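Local coordinates for protein tannase (Fusobacterium nucleatum subsp. nucleatum ATCC 25586, PDB 6YQ4) that probably hydrolyses the ester bonds of gallotannins as an alpha/beta-hydrolase family tannase that also binds magnesium, thereby detoxifying these plant polyphenols for the bacterium, at residues 80-94 and 236-248. Residues are numbered along the deposited sequence; the frame is centred on the assembly and turned at random.
Sequences GGYMPGKADTVGLGR and RNTSAQEYNDRSL
With CG of Tyr-243 anti to its carbonyl carbon (chi1 -84°), the phenol ring is laid flat against Gly-81, whose CA stands 3.5 Å from the ring centroid and 10° off the normal, a CH-pi contact over the face. The opposite face carries Thr-238 CG2, offset toward the rim, so the ring is sandwiched. Met-83, bent at chi2 and chi3, crosses the tyrosine side chain at about a right angle; its CG lies 4.1 Å from Tyr-243 CE2, and its CE curls back to 3.3 Å from Thr-238 O. Gly-81 sits in a type I' beta turn running from Gly-80 to Met-83, closed by a 3.0 Å hydrogen bond from Met-83 N to Gly-80 O. Positive phi at Gly-81 suits that turn, and with no side chain there the Tyr-243 ring can come down directly onto its CA. In the alpha/beta-hydrolase fold this turn belongs to the loop following strand 73-76, and it packs on the short helix 240-244. Asn-244 OD1, 3.5 Å from Gly-80 CA, is buried without a polar partner, whereas its ND2 bonds to Val-79 O; the same side chain touches Ser-166, the probable nucleophile. A second, more exposed patch, less certain because Arg-94, Ser-247 and Leu-248 have high B-factors, forms where Arg-94 reaches the turn after the helix. Its NE donates to Ser-247 OG (2.6 Å, 144°), tilted from the guanidinium plane, while the salt bridge from Arg-94 NE to Asp-245 OD1 is long, at 3.7 Å. Asp-245 OD2 accepts from Ser-247 N, an Asx turn, and also from Ser-247 OG, which positions the hydroxyl, and Leu-248 CD2 lies over one guanidinium face.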
loop_
_atom_site.group_PDB
_atom_site.type_symbol
_atom_site.label_atom_id
_atom_site.label_comp_id
_atom_site.label_asym_id
_atom_site.label_seq_id
_atom_site.Cartn_x
_atom_site.Cartn_y
_atom_site.Cartn_z
ATOM N N GLY A 80 -2.244 -8.341 1.591
ATOM C CA GLY A 80 -2.904 -8.016 0.342
ATOM C C GLY A 80 -4.401 -8.126 0.540
ATOM O O GLY A 80 -4.887 -8.929 1.341
ATOM N N GLY A 81 -5.134 -7.289 -0.180
ATOM C CA GLY A 81 -6.574 -7.314 -0.090
ATOM C C GLY A 81 -7.139 -6.877 1.243
ATOM O O GLY A 81 -8.362 -6.932 1.431
ATOM N N TYR A 82 -6.298 -6.417 2.158
ATOM C CA TYR A 82 -6.662 -6.118 3.533
ATOM C C TYR A 82 -7.020 -7.379 4.289
ATOM O O TYR A 82 -7.741 -7.328 5.294
ATOM C CB TYR A 82 -7.793 -5.078 3.617
ATOM C CG TYR A 82 -7.300 -3.698 3.273
ATOM C CD1 TYR A 82 -6.519 -2.966 4.173
ATOM C CD2 TYR A 82 -7.570 -3.136 2.031
ATOM C CE1 TYR A 82 -6.032 -1.709 3.842
ATOM C CE2 TYR A 82 -7.081 -1.877 1.693
ATOM C CZ TYR A 82 -6.332 -1.157 2.604
ATOM O OH TYR A 82 -5.876 0.109 2.256
ATOM N N MET A 83 -6.515 -8.497 3.814
ATOM C CA MET A 83 -6.633 -9.832 4.373
ATOM C C MET A 83 -5.498 -10.077 5.355
ATOM O O MET A 83 -4.450 -9.426 5.282
ATOM C CB MET A 83 -6.597 -10.861 3.246
ATOM C CG MET A 83 -7.823 -10.825 2.376
ATOM S SD MET A 83 -9.213 -11.635 3.207
ATOM C CE MET A 83 -8.669 -13.327 3.214
ATOM N N PRO A 84 -5.671 -11.012 6.287
ATOM C CA PRO A 84 -4.584 -11.332 7.227
ATOM C C PRO A 84 -3.293 -11.698 6.503
ATOM O O PRO A 84 -3.291 -12.472 5.542
ATOM C CB PRO A 84 -5.133 -12.541 8.000
ATOM C CG PRO A 84 -6.604 -12.479 7.820
ATOM C CD PRO A 84 -6.829 -11.904 6.458
ATOM N N GLY A 85 -2.183 -11.178 7.002
ATOM C CA GLY A 85 -0.916 -11.492 6.373
ATOM C C GLY A 85 0.123 -12.029 7.324
ATOM O O GLY A 85 0.449 -11.387 8.326
ATOM N N LYS A 86 0.669 -13.196 7.018
ATOM C CA LYS A 86 1.613 -13.799 7.938
ATOM C C LYS A 86 2.974 -13.148 7.779
ATOM O O LYS A 86 3.274 -12.525 6.757
ATOM C CB LYS A 86 1.729 -15.318 7.699
ATOM C CG LYS A 86 0.505 -16.115 8.099
ATOM C CD LYS A 86 0.782 -16.991 9.311
ATOM C CE LYS A 86 -0.490 -17.702 9.819
ATOM N NZ LYS A 86 -0.658 -19.100 9.295
ATOM N N ALA A 87 3.791 -13.282 8.825
ATOM C CA ALA A 87 5.161 -12.803 8.765
ATOM C C ALA A 87 5.882 -13.446 7.591
ATOM O O ALA A 87 5.792 -14.657 7.372
ATOM C CB ALA A 87 5.890 -13.124 10.070
ATOM N N ASP A 88 6.591 -12.625 6.828
ATOM C CA ASP A 88 7.352 -13.108 5.692
ATOM C C ASP A 88 8.545 -13.899 6.171
ATOM O O ASP A 88 9.027 -13.714 7.289
ATOM C CB ASP A 88 7.840 -11.949 4.818
ATOM C CG ASP A 88 7.803 -12.292 3.346
ATOM O OD1 ASP A 88 7.811 -13.501 3.018
ATOM O OD2 ASP A 88 7.738 -11.365 2.520
ATOM N N THR A 89 9.025 -14.796 5.308
ATOM C CA THR A 89 10.229 -15.556 5.589
ATOM C C THR A 89 11.312 -15.222 4.573
ATOM O O THR A 89 11.063 -14.613 3.526
ATOM C CB THR A 89 9.974 -17.069 5.589
ATOM O OG1 THR A 89 9.401 -17.471 4.338
ATOM C CG2 THR A 89 9.027 -17.433 6.717
ATOM N N VAL A 90 12.531 -15.618 4.920
ATOM C CA VAL A 90 13.677 -15.466 4.036
ATOM C C VAL A 90 13.610 -16.566 2.988
ATOM O O VAL A 90 13.565 -17.754 3.327
ATOM C CB VAL A 90 14.988 -15.538 4.829
ATOM C CG1 VAL A 90 16.189 -15.651 3.883
ATOM C CG2 VAL A 90 15.108 -14.349 5.781
ATOM N N GLY A 91 13.586 -16.175 1.715
ATOM C CA GLY A 91 13.688 -17.133 0.634
ATOM C C GLY A 91 13.696 -16.494 -0.737
ATOM O O GLY A 91 14.171 -15.370 -0.910
ATOM N N LEU A 92 13.187 -17.211 -1.728
ATOM C CA LEU A 92 13.128 -16.725 -3.095
ATOM C C LEU A 92 11.691 -16.388 -3.464
ATOM O O LEU A 92 10.748 -16.948 -2.901
ATOM C CB LEU A 92 13.674 -17.761 -4.083
ATOM C CG LEU A 92 14.880 -18.586 -3.645
ATOM C CD1 LEU A 92 15.121 -19.752 -4.613
ATOM C CD2 LEU A 92 16.101 -17.705 -3.533
ATOM N N GLY A 93 11.535 -15.456 -4.413
ATOM C CA GLY A 93 10.239 -15.191 -5.011
ATOM C C GLY A 93 9.878 -16.203 -6.094
ATOM O O GLY A 93 10.637 -17.114 -6.432
ATOM N N ARG A 94 8.684 -16.020 -6.659
ATOM C CA ARG A 94 8.221 -16.926 -7.706
ATOM C C ARG A 94 9.151 -16.919 -8.917
ATOM O O ARG A 94 9.291 -17.949 -9.591
ATOM C CB ARG A 94 6.788 -16.574 -8.113
ATOM C CG ARG A 94 5.742 -17.481 -7.472
ATOM C CD ARG A 94 4.346 -17.122 -7.918
ATOM N NE ARG A 94 4.237 -17.041 -9.370
ATOM C CZ ARG A 94 4.010 -18.088 -10.159
ATOM N NH1 ARG A 94 3.932 -17.931 -11.476
ATOM N NH2 ARG A 94 3.849 -19.294 -9.629
ATOM N N ARG A 236 -14.654 -12.753 -1.564
ATOM C CA ARG A 236 -14.480 -12.396 -0.163
ATOM C C ARG A 236 -13.252 -13.069 0.421
ATOM O O ARG A 236 -12.567 -12.491 1.274
ATOM C CB ARG A 236 -15.732 -12.783 0.642
ATOM C CG ARG A 236 -15.528 -12.697 2.156
ATOM C CD ARG A 236 -16.787 -13.049 2.920
ATOM N NE ARG A 236 -16.702 -12.704 4.344
ATOM C CZ ARG A 236 -16.097 -13.454 5.265
ATOM N NH1 ARG A 236 -15.485 -14.583 4.915
ATOM N NH2 ARG A 236 -16.092 -13.076 6.540
ATOM N N ASN A 237 -12.924 -14.261 -0.080
ATOM C CA ASN A 237 -11.993 -15.170 0.562
ATOM C C ASN A 237 -10.678 -15.315 -0.191
ATOM O O ASN A 237 -9.898 -16.231 0.105
ATOM C CB ASN A 237 -12.684 -16.510 0.739
ATOM C CG ASN A 237 -14.005 -16.369 1.486
ATOM O OD1 ASN A 237 -14.016 -16.047 2.676
ATOM N ND2 ASN A 237 -15.123 -16.562 0.778
ATOM N N THR A 238 -10.416 -14.423 -1.143
ATOM C CA THR A 238 -9.135 -14.368 -1.832
ATOM C C THR A 238 -8.008 -14.076 -0.842
ATOM O O THR A 238 -8.088 -13.136 -0.047
ATOM C CB THR A 238 -9.212 -13.286 -2.915
ATOM O OG1 THR A 238 -10.307 -13.577 -3.798
ATOM C CG2 THR A 238 -7.901 -13.167 -3.707
ATOM N N SER A 239 -6.961 -14.888 -0.878
ATOM C CA SER A 239 -5.852 -14.695 0.048
ATOM C C SER A 239 -5.002 -13.483 -0.353
ATOM O O SER A 239 -5.087 -12.969 -1.473
ATOM C CB SER A 239 -4.972 -15.939 0.096
ATOM O OG SER A 239 -4.166 -15.987 -1.064
ATOM N N ALA A 240 -4.173 -13.038 0.599
ATOM C CA ALA A 240 -3.239 -11.928 0.392
ATOM C C ALA A 240 -2.378 -12.110 -0.861
ATOM O O ALA A 240 -2.312 -11.226 -1.727
ATOM C CB ALA A 240 -2.338 -11.782 1.628
ATOM N N GLN A 241 -1.687 -13.250 -0.947
ATOM C CA GLN A 241 -0.778 -13.536 -2.055
ATOM C C GLN A 241 -1.468 -13.404 -3.414
ATOM O O GLN A 241 -0.877 -12.876 -4.364
ATOM C CB GLN A 241 -0.189 -14.931 -1.876
ATOM C CG GLN A 241 0.170 -15.313 -0.413
ATOM C CD GLN A 241 -1.044 -15.614 0.491
ATOM O OE1 GLN A 241 -1.295 -14.917 1.476
ATOM N NE2 GLN A 241 -1.789 -16.659 0.152
ATOM N N GLU A 242 -2.720 -13.865 -3.530
ATOM C CA GLU A 242 -3.390 -13.774 -4.821
ATOM C C GLU A 242 -3.805 -12.362 -5.176
ATOM O O GLU A 242 -4.121 -12.109 -6.340
ATOM C CB GLU A 242 -4.633 -14.657 -4.875
ATOM C CG GLU A 242 -4.500 -15.995 -4.190
ATOM C CD GLU A 242 -5.802 -16.770 -4.210
ATOM O OE1 GLU A 242 -6.658 -16.462 -5.064
ATOM O OE2 GLU A 242 -5.974 -17.681 -3.374
ATOM N N TYR A 243 -3.864 -11.446 -4.216
ATOM C CA TYR A 243 -4.149 -10.067 -4.582
ATOM C C TYR A 243 -2.917 -9.371 -5.146
ATOM O O TYR A 243 -3.040 -8.482 -6.001
ATOM C CB TYR A 243 -4.610 -9.287 -3.369
ATOM C CG TYR A 243 -6.053 -9.399 -3.026
ATOM C CD1 TYR A 243 -6.980 -8.620 -3.675
ATOM C CD2 TYR A 243 -6.473 -10.236 -2.007
ATOM C CE1 TYR A 243 -8.296 -8.689 -3.355
ATOM C CE2 TYR A 243 -7.776 -10.315 -1.675
ATOM C CZ TYR A 243 -8.690 -9.542 -2.349
ATOM O OH TYR A 243 -10.003 -9.616 -2.015
ATOM N N ASN A 244 -1.738 -9.761 -4.655
ATOM C CA ASN A 244 -0.461 -9.079 -4.833
ATOM C C ASN A 244 0.429 -9.711 -5.896
ATOM O O ASN A 244 1.233 -9.007 -6.510
ATOM C CB ASN A 244 0.297 -9.060 -3.502
ATOM C CG ASN A 244 -0.299 -8.079 -2.506
ATOM O OD1 ASN A 244 -1.311 -7.426 -2.775
ATOM N ND2 ASN A 244 0.314 -7.981 -1.348
ATOM N N ASP A 245 0.314 -11.013 -6.132
ATOM C CA ASP A 245 1.143 -11.712 -7.113
ATOM C C ASP A 245 0.300 -12.027 -8.348
ATOM O O ASP A 245 -0.290 -13.107 -8.453
ATOM C CB ASP A 245 1.720 -12.976 -6.517
ATOM C CG ASP A 245 2.732 -13.633 -7.429
ATOM O OD1 ASP A 245 3.575 -14.411 -6.916
ATOM O OD2 ASP A 245 2.687 -13.353 -8.650
ATOM N N ARG A 246 0.254 -11.071 -9.298
ATOM C CA ARG A 246 -0.495 -11.218 -10.550
ATOM C C ARG A 246 0.143 -12.239 -11.534
ATOM O O ARG A 246 -0.319 -12.326 -12.681
ATOM C CB ARG A 246 -0.655 -9.862 -11.245
ATOM C CG ARG A 246 -1.584 -8.916 -10.524
ATOM C CD ARG A 246 -2.845 -9.661 -10.045
ATOM N NE ARG A 246 -3.581 -8.874 -9.061
ATOM C CZ ARG A 246 -4.404 -7.872 -9.351
ATOM N NH1 ARG A 246 -4.626 -7.510 -10.615
ATOM N NH2 ARG A 246 -5.007 -7.227 -8.367
ATOM N N SER A 247 1.163 -13.013 -11.166
ATOM C CA SER A 247 1.669 -14.064 -12.034
ATOM C C SER A 247 1.017 -15.419 -11.764
ATOM O O SER A 247 1.408 -16.416 -12.386
ATOM C CB SER A 247 3.193 -14.185 -11.893
ATOM O OG SER A 247 3.556 -14.961 -10.761
ATOM N N LEU A 248 0.036 -15.481 -10.861
ATOM C CA LEU A 248 -0.644 -16.732 -10.551
ATOM C C LEU A 248 -1.871 -16.892 -11.447
ATOM O O LEU A 248 -2.512 -15.908 -11.828
ATOM C CB LEU A 248 -1.033 -16.784 -9.068
ATOM C CG LEU A 248 0.124 -16.746 -8.051
ATOM C CD1 LEU A 248 -0.382 -16.341 -6.670
ATOM C CD2 LEU A 248 0.888 -18.071 -7.982
HETATM O O HOH W 1 -0.481 -14.807 4.681
#